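Local coordinates for aminopentol aminotransferase (Sphingopyxis macrogoltabida, PDB 6HBS), which catalyses the pyridoxal-phosphate-dependent transfer of the amino group of aminopentol (hydrolysed fumonisin B1) to pyruvate, giving 2-keto-HFB1 and L-alanine, at residues A194-H199 against V229-A234; L210-T215 against C242-L247; T171-Q176 against D204-Q209. One frame throughout, in Å; residues are numbered along the deposited sequence.

Contact 1 (A194-H199 against V229-A234); sequences ATPFRH and VDDVRA. With PLP (pyridoxal-5'-phosphate), chain C.
His199 and Arg233 face each other beside the pyridoxal phosphate, just beyond the C-terminal ends of two neighbouring parallel strands of the large sheet in this class-III (fold-type I) aminotransferase. The strand pairing closes with Asp230 N donating to Ala194 O at 2.8 Å; beyond it the chains diverge into loops lining the cofactor site.

His199 buries the most surface here. Its CG, set between the backbone N and the carbonyl carbon (chi1 50°), turns the imidazole toward Arg233: one face takes Arg233 CD in a CH-pi contact, 4.0 Å from the ring centroid, while Phe197 O lies over the rim of the other. A flat ring suits this slot. At its edge, CE1 of His199 meets the cofactor methyl C2A at 3.7 Å. The Arg233 side chain runs alongside in the opposite sense and bends at chi3, so that PLP O3 lies at the edge of the guanidinium, near its plane, and NE of Arg233 donates to it at 2.8 Å, nearly straight at 171°. NH1 of Arg233 bonds instead to Asn377.

Pro196 packs CG against Ala234 CB, a methyl shared with Phe197 CE1, and its CD lies 3.2 Å from Asp230 O; a compact ring without an N-H suits this spot. Asp230 places OD2 2.7 Å from PLP N1, where a carboxylate would probably stabilise a protonated ring; His146 also bonds to OD2, and OD1 closes an Asx turn by accepting from Val232 N. A water ties both segments together, accepting from Ala234 N, donating to Asp230 O, and hydrogen-bonded to His199 NE2 at 2.9 Å.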
loop_
_atom_site.group_PDB
_atom_site.type_symbol
_atom_site.label_atom_id
_atom_site.label_comp_id
_atom_site.label_asym_id
_atom_site.label_seq_id
_atom_site.Cartn_x
_atom_site.Cartn_y
_atom_site.Cartn_z
ATOM N N ALA A 194 16.326 -13.258 -2.627
ATOM C CA ALA A 194 17.618 -12.573 -2.608
ATOM C C ALA A 194 17.436 -11.114 -3.061
ATOM O O ALA A 194 16.841 -10.877 -4.083
ATOM C CB ALA A 194 18.560 -13.306 -3.520
ATOM N N THR A 195 17.998 -10.163 -2.307
ATOM C CA THR A 195 18.283 -8.825 -2.806
ATOM C C THR A 195 19.482 -8.932 -3.746
ATOM O O THR A 195 20.294 -9.851 -3.640
ATOM C CB THR A 195 18.525 -7.823 -1.673
ATOM O OG1 THR A 195 19.680 -8.148 -0.894
ATOM C CG2 THR A 195 17.319 -7.705 -0.780
ATOM N N PRO A 196 19.601 -8.053 -4.746
ATOM C CA PRO A 196 20.615 -8.230 -5.778
ATOM C C PRO A 196 22.029 -7.849 -5.323
ATOM O O PRO A 196 22.977 -8.263 -5.963
ATOM C CB PRO A 196 20.154 -7.348 -6.941
ATOM C CG PRO A 196 19.251 -6.316 -6.300
ATOM C CD PRO A 196 18.691 -6.922 -5.035
ATOM N N PHE A 197 22.143 -7.100 -4.229
ATOM C CA PHE A 197 23.394 -7.002 -3.462
ATOM C C PHE A 197 23.020 -6.858 -1.984
ATOM O O PHE A 197 21.815 -6.752 -1.645
ATOM C CB PHE A 197 24.300 -5.893 -4.016
ATOM C CG PHE A 197 23.770 -4.484 -4.012
ATOM C CD1 PHE A 197 23.011 -3.999 -5.071
ATOM C CD2 PHE A 197 24.102 -3.619 -2.975
ATOM C CE1 PHE A 197 22.566 -2.681 -5.069
ATOM C CE2 PHE A 197 23.651 -2.302 -2.972
ATOM C CZ PHE A 197 22.869 -1.840 -4.010
ATOM N N ARG A 198 24.025 -6.861 -1.097
ATOM C CA ARG A 198 23.788 -6.673 0.310
ATOM C C ARG A 198 23.640 -5.174 0.574
ATOM O O ARG A 198 24.621 -4.404 0.413
ATOM C CB ARG A 198 24.933 -7.246 1.148
ATOM C CG ARG A 198 24.694 -7.163 2.649
ATOM C CD ARG A 198 23.585 -8.104 3.080
ATOM N NE ARG A 198 23.449 -8.119 4.526
ATOM C CZ ARG A 198 22.621 -8.910 5.193
ATOM N NH1 ARG A 198 21.704 -9.623 4.544
ATOM N NH2 ARG A 198 22.745 -8.977 6.507
ATOM N N HIS A 199 22.419 -4.755 0.949
ATOM C CA HIS A 199 22.092 -3.352 1.192
ATOM C C HIS A 199 21.260 -3.243 2.469
ATOM O O HIS A 199 20.020 -3.199 2.419
ATOM C CB HIS A 199 21.467 -2.671 -0.046
ATOM C CG HIS A 199 20.321 -3.367 -0.722
ATOM N ND1 HIS A 199 19.166 -3.752 -0.056
ATOM C CD2 HIS A 199 20.106 -3.651 -2.027
ATOM C CE1 HIS A 199 18.326 -4.290 -0.932
ATOM N NE2 HIS A 199 18.864 -4.221 -2.154
ATOM N N VAL A 229 14.040 -12.397 -6.970
ATOM C CA VAL A 229 14.966 -11.294 -6.720
ATOM C C VAL A 229 14.153 -10.103 -6.221
ATOM O O VAL A 229 13.249 -9.650 -6.912
ATOM C CB VAL A 229 15.791 -10.955 -7.963
ATOM C CG1 VAL A 229 16.480 -9.612 -7.835
ATOM C CG2 VAL A 229 16.803 -12.040 -8.255
ATOM N N ASP A 230 14.497 -9.584 -5.038
ATOM C CA ASP A 230 13.829 -8.421 -4.500
ATOM C C ASP A 230 14.559 -7.168 -4.995
ATOM O O ASP A 230 15.546 -6.783 -4.412
ATOM C CB ASP A 230 13.711 -8.499 -2.984
ATOM C CG ASP A 230 12.995 -7.322 -2.387
ATOM O OD1 ASP A 230 12.699 -6.370 -3.155
ATOM O OD2 ASP A 230 12.831 -7.316 -1.155
ATOM N N ASP A 231 14.018 -6.552 -6.057
ATOM C CA ASP A 231 14.612 -5.402 -6.724
ATOM C C ASP A 231 13.886 -4.115 -6.334
ATOM O O ASP A 231 13.999 -3.110 -7.071
ATOM C CB ASP A 231 14.627 -5.558 -8.237
ATOM C CG ASP A 231 16.023 -5.579 -8.828
ATOM O OD1 ASP A 231 16.908 -4.848 -8.296
ATOM O OD2 ASP A 231 16.196 -6.277 -9.850
ATOM N N VAL A 232 13.209 -4.122 -5.170
ATOM C CA VAL A 232 12.438 -2.948 -4.757
ATOM C C VAL A 232 13.385 -1.751 -4.541
ATOM O O VAL A 232 13.031 -0.596 -4.864
ATOM C CB VAL A 232 11.576 -3.251 -3.512
ATOM C CG1 VAL A 232 11.025 -1.962 -2.903
ATOM C CG2 VAL A 232 10.444 -4.206 -3.858
ATOM N N ARG A 233 14.551 -2.014 -3.931
ATOM C CA ARG A 233 15.488 -0.987 -3.592
ATOM C C ARG A 233 16.430 -0.644 -4.757
ATOM O O ARG A 233 16.678 0.562 -5.037
ATOM C CB ARG A 233 16.311 -1.331 -2.353
ATOM C CG ARG A 233 16.842 -0.070 -1.684
ATOM C CD ARG A 233 17.681 -0.307 -0.448
ATOM N NE ARG A 233 16.906 -0.913 0.623
ATOM C CZ ARG A 233 17.352 -1.152 1.853
ATOM N NH1 ARG A 233 18.471 -0.581 2.280
ATOM N NH2 ARG A 233 16.648 -1.928 2.669
ATOM N N ALA A 234 17.008 -1.665 -5.396
ATOM C CA ALA A 234 18.085 -1.451 -6.402
ATOM C C ALA A 234 17.544 -1.318 -7.837
ATOM O O ALA A 234 18.280 -0.912 -8.730
ATOM C CB ALA A 234 19.074 -2.590 -6.310
HETATM N N1 PLP C . 12.234 -4.854 -0.234
HETATM C C2 PLP C . 13.335 -4.071 -0.218
HETATM C C2A PLP C . 14.674 -4.585 -0.690
HETATM C C3 PLP C . 13.210 -2.677 0.197
HETATM O O3 PLP C . 14.286 -1.863 0.213
HETATM C C4 PLP C . 11.881 -2.161 0.598
HETATM C C4A PLP C . 11.787 -0.732 0.998
HETATM C C5 PLP C . 10.760 -3.148 0.597
HETATM C C6 PLP C . 11.006 -4.440 0.150
HETATM C C5A PLP C . 9.336 -2.774 1.006
HETATM O O4P PLP C . 8.821 -1.679 0.207
HETATM P P PLP C . 7.750 -0.748 0.969
HETATM O O1P PLP C . 8.438 -0.008 2.024
HETATM O O2P PLP C . 6.765 -1.714 1.563
HETATM O O3P PLP C . 7.257 0.107 -0.179
HETATM O O HOH W 1 16.703 -4.312 -4.036
#

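Contact 2 (L210-T215 against C242-L247); sequences LEFART and CSWTHL
With its CG beside the backbone N and anti to the carbonyl carbon (chi1 -62°), Leu247 extends CD1 toward the helix, where it meets Ala213 CB at 3.8 Å. Trp244, its CG beside the backbone N (chi1 -86°), lays its indole against the same methyl: Ala213 CB stands 3.8 Å from the centroid of the six-membered ring, only 11° off its normal, a CH-pi contact. Leu247 CD1 lies over the rim of that same face. Alanine suits this point of the helix because a single methyl lets the flat indole come close to the backbone. At the indole edge, Trp244 CZ2 touches Phe212 CE2 at 4.2 Å.

Helix 210-223 here packs against the loop between strands 226-230 and 253-256 of the large sheet, a loop that makes a type I turn from Cys242 to Thr245 and then a short 3-10 segment. The indole NE1 is satisfied by Pro196 O. Were Trp244 an alanine, Ala213 CB would probably lose the ring it rests on and Pro196 O its indole donor, opening a gap beside Phe212.

Toward the solvent side, Leu210 CD1 approaches Leu247 CB at 4.2 Å, and a water accepts from Arg214 NE and donates to Leu247 O at 2.8 Å.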
loop_
_atom_site.group_PDB
_atom_site.type_symbol
_atom_site.label_atom_id
_atom_site.label_comp_id
_atom_site.label_asym_id
_atom_site.label_seq_id
_atom_site.Cartn_x
_atom_site.Cartn_y
_atom_site.Cartn_z
ATOM N N LEU A 210 29.103 -14.084 -7.911
ATOM C CA LEU A 210 28.653 -14.910 -8.985
ATOM C C LEU A 210 28.346 -16.326 -8.474
ATOM O O LEU A 210 27.326 -16.900 -8.822
ATOM C CB LEU A 210 29.767 -14.898 -10.032
ATOM C CG LEU A 210 29.449 -15.582 -11.352
ATOM C CD1 LEU A 210 28.121 -15.097 -11.918
ATOM C CD2 LEU A 210 30.588 -15.358 -12.343
ATOM N N GLU A 211 29.224 -16.895 -7.639
ATOM C CA GLU A 211 29.040 -18.278 -7.259
ATOM C C GLU A 211 27.767 -18.371 -6.414
ATOM O O GLU A 211 27.052 -19.365 -6.497
ATOM C CB GLU A 211 30.267 -18.874 -6.558
ATOM C CG GLU A 211 30.697 -20.200 -7.180
ATOM C CD GLU A 211 30.731 -20.204 -8.708
ATOM O OE1 GLU A 211 29.927 -20.941 -9.319
ATOM O OE2 GLU A 211 31.529 -19.442 -9.298
ATOM N N PHE A 212 27.492 -17.325 -5.626
ATOM C CA PHE A 212 26.299 -17.310 -4.771
ATOM C C PHE A 212 25.045 -17.324 -5.664
ATOM O O PHE A 212 24.144 -18.107 -5.461
ATOM C CB PHE A 212 26.370 -16.149 -3.777
ATOM C CG PHE A 212 25.044 -15.840 -3.135
ATOM C CD1 PHE A 212 24.481 -16.718 -2.223
ATOM C CD2 PHE A 212 24.339 -14.693 -3.476
ATOM C CE1 PHE A 212 23.255 -16.441 -1.632
ATOM C CE2 PHE A 212 23.114 -14.417 -2.885
ATOM C CZ PHE A 212 22.562 -15.294 -1.980
ATOM N N ALA A 213 25.025 -16.451 -6.673
ATOM C CA ALA A 213 23.869 -16.262 -7.562
ATOM C C ALA A 213 23.619 -17.523 -8.401
ATOM O O ALA A 213 22.484 -17.939 -8.544
ATOM C CB ALA A 213 24.071 -15.020 -8.417
ATOM N N ARG A 214 24.692 -18.138 -8.926
ATOM C CA ARG A 214 24.574 -19.374 -9.672
ATOM C C ARG A 214 24.014 -20.484 -8.782
ATOM O O ARG A 214 23.144 -21.212 -9.174
ATOM C CB ARG A 214 25.923 -19.795 -10.251
ATOM C CG ARG A 214 26.314 -18.991 -11.473
ATOM C CD ARG A 214 27.787 -19.131 -11.786
ATOM N NE ARG A 214 28.070 -18.370 -12.994
ATOM C CZ ARG A 214 29.283 -18.200 -13.526
ATOM N NH1 ARG A 214 30.374 -18.471 -12.823
ATOM N NH2 ARG A 214 29.390 -17.761 -14.770
ATOM N N THR A 215 24.525 -20.609 -7.563
ATOM C CA THR A 215 24.020 -21.623 -6.691
ATOM C C THR A 215 22.518 -21.395 -6.399
ATOM O O THR A 215 21.750 -22.337 -6.352
ATOM C CB THR A 215 24.821 -21.682 -5.397
ATOM O OG1 THR A 215 26.181 -21.919 -5.758
ATOM C CG2 THR A 215 24.288 -22.748 -4.461
ATOM N N CYS A 242 16.264 -6.440 -14.456
ATOM C CA CYS A 242 16.530 -6.997 -13.165
ATOM C C CYS A 242 18.027 -6.822 -12.869
ATOM O O CYS A 242 18.856 -7.007 -13.761
ATOM C CB CYS A 242 16.144 -8.464 -13.141
ATOM S SG CYS A 242 16.439 -9.286 -11.548
ATOM N N SER A 243 18.350 -6.467 -11.626
ATOM C CA SER A 243 19.689 -6.109 -11.237
ATOM C C SER A 243 20.667 -7.298 -11.331
ATOM O O SER A 243 21.840 -7.064 -11.155
ATOM C CB SER A 243 19.681 -5.557 -9.851
ATOM O OG SER A 243 18.865 -4.391 -9.767
ATOM N N TRP A 244 20.192 -8.544 -11.500
ATOM C CA TRP A 244 21.084 -9.700 -11.735
ATOM C C TRP A 244 21.354 -9.962 -13.219
ATOM O O TRP A 244 21.975 -10.977 -13.547
ATOM C CB TRP A 244 20.570 -10.962 -11.023
ATOM C CG TRP A 244 21.056 -11.021 -9.605
ATOM C CD1 TRP A 244 21.749 -10.056 -8.923
ATOM C CD2 TRP A 244 20.932 -12.131 -8.705
ATOM N NE1 TRP A 244 22.053 -10.487 -7.658
ATOM C CE2 TRP A 244 21.553 -11.751 -7.491
ATOM C CE3 TRP A 244 20.352 -13.395 -8.807
ATOM C CZ2 TRP A 244 21.606 -12.595 -6.385
ATOM C CZ3 TRP A 244 20.400 -14.222 -7.706
ATOM C CH2 TRP A 244 21.003 -13.819 -6.514
ATOM N N THR A 245 20.922 -9.064 -14.110
ATOM C CA THR A 245 21.131 -9.254 -15.544
ATOM C C THR A 245 22.618 -9.417 -15.875
ATOM O O THR A 245 22.955 -10.313 -16.624
ATOM C CB THR A 245 20.631 -8.071 -16.382
ATOM O OG1 THR A 245 19.267 -7.810 -16.037
ATOM C CG2 THR A 245 20.721 -8.378 -17.859
ATOM N N HIS A 246 23.478 -8.561 -15.313
ATOM C CA HIS A 246 24.937 -8.566 -15.579
ATOM C C HIS A 246 25.652 -9.809 -15.001
ATOM O O HIS A 246 26.791 -10.048 -15.351
ATOM C CB HIS A 246 25.581 -7.250 -15.104
ATOM C CG HIS A 246 25.277 -6.055 -15.966
ATOM N ND1 HIS A 246 24.732 -4.871 -15.455
ATOM C CD2 HIS A 246 25.462 -5.833 -17.290
ATOM C CE1 HIS A 246 24.593 -3.992 -16.428
ATOM N NE2 HIS A 246 25.034 -4.557 -17.562
ATOM N N LEU A 247 24.997 -10.605 -14.149
ATOM C CA LEU A 247 25.508 -11.919 -13.684
ATOM C C LEU A 247 25.037 -13.063 -14.590
ATOM O O LEU A 247 25.395 -14.204 -14.340
ATOM C CB LEU A 247 25.051 -12.187 -12.241
ATOM C CG LEU A 247 25.554 -11.206 -11.180
ATOM C CD1 LEU A 247 25.211 -11.697 -9.787
ATOM C CD2 LEU A 247 27.058 -10.986 -11.294
HETATM O O HOH W 2 26.198 -16.889 -14.611
#

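Contact 3 (T171-Q176 against D204-Q209); sequences TYNDAQ and DQALAQ
Asn173 grips the backbone of the facing segment with both ends of its amide. OD1 of Asn173 accepts from Gln209 N at 2.8 Å, with an N-H...O angle of 163°, the donor tilted from the plane of the amide carbonyl. ND2 of Asn173 gives a hydrogen to Leu207 O, also at 2.8 Å and similarly straight; the accepting oxygen lies close to the amide plane of Asn173, as a planar NH2 group prefers, although the donor itself stands tilted from the peptide plane of Leu207. Asparagine suits the place because it carries a donor and an acceptor side by side, and two bonds to residues on either side of Ala208 fix the rotation of the amide.

Asn173 also has positive phi (72°), a conformation asparagine tolerates better than most residues. The backbone here points its side chain at the other segment. Around the polar pair, OD1 of Asn173 lies 3.5 Å from Gln209 CB, while Ala206 offers its methyl to the amide, CB to ND2 of Asn173 at 4.2 Å.

Tyr172 reaches in from the buried side. With CG anti to the backbone N (chi1 -168°), the ring extends until its OH stands 3.7 Å from Ala208 CB; that hydroxyl is hydrogen-bonded to Thr195 O, and the ring also meets that of Phe212. Ala208, with only a methyl, lets the phenol and Trp244 come close.

Both segments run into helices: Gln209 occupies the N-cap position of helix 210-223, and Asp174 is the N-cap of helix 175-184, its OD1 accepting from Ser177 N. On the surface of the large domain, residues 171-174 thus form a type II beta turn with asparagine at the positive-phi third position, leading straight into an N-capped helix.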
loop_
_atom_site.group_PDB
_atom_site.type_symbol
_atom_site.label_atom_id
_atom_site.label_comp_id
_atom_site.label_asym_id
_atom_site.label_seq_id
_atom_site.Cartn_x
_atom_site.Cartn_y
_atom_site.Cartn_z
ATOM N N THR A 171 23.195 -17.364 4.969
ATOM C CA THR A 171 24.123 -16.188 4.966
ATOM C C THR A 171 24.252 -15.652 3.544
ATOM O O THR A 171 24.607 -16.377 2.624
ATOM C CB THR A 171 25.507 -16.564 5.511
ATOM O OG1 THR A 171 25.235 -17.042 6.816
ATOM C CG2 THR A 171 26.480 -15.404 5.558
ATOM N N TYR A 172 23.965 -14.360 3.365
ATOM C CA TYR A 172 24.051 -13.747 2.061
ATOM C C TYR A 172 25.465 -13.938 1.516
ATOM O O TYR A 172 26.413 -13.762 2.267
ATOM C CB TYR A 172 23.708 -12.244 2.110
ATOM C CG TYR A 172 23.502 -11.657 0.735
ATOM C CD1 TYR A 172 22.291 -11.810 0.065
ATOM C CD2 TYR A 172 24.514 -10.977 0.081
ATOM C CE1 TYR A 172 22.088 -11.289 -1.205
ATOM C CE2 TYR A 172 24.318 -10.437 -1.181
ATOM C CZ TYR A 172 23.097 -10.576 -1.821
ATOM O OH TYR A 172 22.933 -10.103 -3.087
ATOM N N ASN A 173 25.578 -14.235 0.207
ATOM C CA ASN A 173 26.831 -14.334 -0.507
ATOM C C ASN A 173 27.608 -15.596 -0.103
ATOM O O ASN A 173 28.790 -15.699 -0.426
ATOM C CB ASN A 173 27.707 -13.073 -0.386
ATOM C CG ASN A 173 27.566 -12.182 -1.606
ATOM O OD1 ASN A 173 27.097 -12.652 -2.637
ATOM N ND2 ASN A 173 27.997 -10.928 -1.513
ATOM N N ASP A 174 26.935 -16.561 0.528
ATOM C CA ASP A 174 27.578 -17.806 0.992
ATOM C C ASP A 174 26.862 -18.978 0.307
ATOM O O ASP A 174 25.788 -19.425 0.780
ATOM C CB ASP A 174 27.572 -17.865 2.521
ATOM C CG ASP A 174 28.322 -19.065 3.100
ATOM O OD1 ASP A 174 28.525 -20.049 2.358
ATOM O OD2 ASP A 174 28.684 -18.996 4.271
ATOM N N ALA A 175 27.434 -19.440 -0.808
ATOM C CA ALA A 175 26.870 -20.529 -1.620
ATOM C C ALA A 175 26.680 -21.818 -0.781
ATOM O O ALA A 175 25.662 -22.507 -0.900
ATOM C CB ALA A 175 27.772 -20.779 -2.802
ATOM N N GLN A 176 27.637 -22.112 0.107
ATOM C CA GLN A 176 27.553 -23.312 0.972
ATOM C C GLN A 176 26.353 -23.176 1.915
ATOM O O GLN A 176 25.610 -24.112 2.071
ATOM C CB GLN A 176 28.862 -23.537 1.747
ATOM C CG GLN A 176 28.881 -24.807 2.614
ATOM C CD GLN A 176 28.713 -26.088 1.829
ATOM O OE1 GLN A 176 29.364 -26.320 0.808
ATOM N NE2 GLN A 176 27.824 -26.940 2.294
ATOM N N ASP A 204 28.241 -2.720 6.191
ATOM C CA ASP A 204 28.909 -2.485 4.920
ATOM C C ASP A 204 28.138 -3.236 3.842
ATOM O O ASP A 204 27.579 -4.326 4.082
ATOM C CB ASP A 204 30.391 -2.895 4.932
ATOM C CG ASP A 204 31.266 -2.070 5.883
ATOM O OD1 ASP A 204 31.114 -0.836 5.944
ATOM O OD2 ASP A 204 32.092 -2.673 6.587
ATOM N N GLN A 205 28.052 -2.602 2.672
ATOM C CA GLN A 205 27.433 -3.195 1.500
ATOM C C GLN A 205 28.455 -4.084 0.776
ATOM O O GLN A 205 29.666 -3.958 0.976
ATOM C CB GLN A 205 26.860 -2.109 0.590
ATOM C CG GLN A 205 25.762 -1.329 1.284
ATOM C CD GLN A 205 24.931 -0.485 0.346
ATOM O OE1 GLN A 205 23.706 -0.565 0.382
ATOM N NE2 GLN A 205 25.590 0.346 -0.465
ATOM N N ALA A 206 27.935 -4.997 -0.044
ATOM C CA ALA A 206 28.725 -5.902 -0.825
ATOM C C ALA A 206 27.945 -6.298 -2.071
ATOM O O ALA A 206 26.736 -6.598 -1.968
ATOM C CB ALA A 206 29.059 -7.110 0.014
ATOM N N LEU A 207 28.638 -6.336 -3.213
ATOM C CA LEU A 207 28.075 -6.823 -4.454
ATOM C C LEU A 207 27.784 -8.329 -4.348
ATOM O O LEU A 207 28.434 -9.053 -3.558
ATOM C CB LEU A 207 29.057 -6.555 -5.592
ATOM C CG LEU A 207 29.493 -5.097 -5.773
ATOM C CD1 LEU A 207 30.372 -4.959 -6.999
ATOM C CD2 LEU A 207 28.313 -4.157 -5.871
ATOM N N ALA A 208 26.807 -8.812 -5.139
ATOM C CA ALA A 208 26.498 -10.254 -5.161
ATOM C C ALA A 208 27.670 -10.965 -5.822
ATOM O O ALA A 208 28.214 -10.462 -6.816
ATOM C CB ALA A 208 25.227 -10.574 -5.901
ATOM N N GLN A 209 28.030 -12.110 -5.251
ATOM C CA GLN A 209 29.066 -12.947 -5.791
ATOM C C GLN A 209 28.408 -13.894 -6.792
ATOM O O GLN A 209 27.340 -14.451 -6.552
ATOM C CB GLN A 209 29.802 -13.699 -4.679
ATOM C CG GLN A 209 30.764 -12.818 -3.895
ATOM C CD GLN A 209 31.145 -13.352 -2.534
ATOM O OE1 GLN A 209 31.093 -14.553 -2.254
ATOM N NE2 GLN A 209 31.563 -12.441 -1.665
#

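The three contacts form a cluster, each centre about 11 Å from the other two. Contact 1 supplies four residues of the cofactor pocket; contacts 2 and 3 stand farther off, with the side chains of Trp244 about 12 Å and Tyr172 about 10 Å from PLP. Contact 1 touches contact 2 through Asp231 OD1 and Ser243 OG, 2.5 Å apart in a probable hydrogen bond, and through Pro196 O, 2.9 Å from Trp244 NE1. It touches contact 3 where Thr195 O lies 2.7 Å from Tyr172 OH and where strand 197-198 pairs with strand 206-207. Contacts 2 and 3 meet where Phe212 CG packs 3.5 Å from Asn173 CA, and Trp244 NE1 lies 3.6 Å from Ala208 CB.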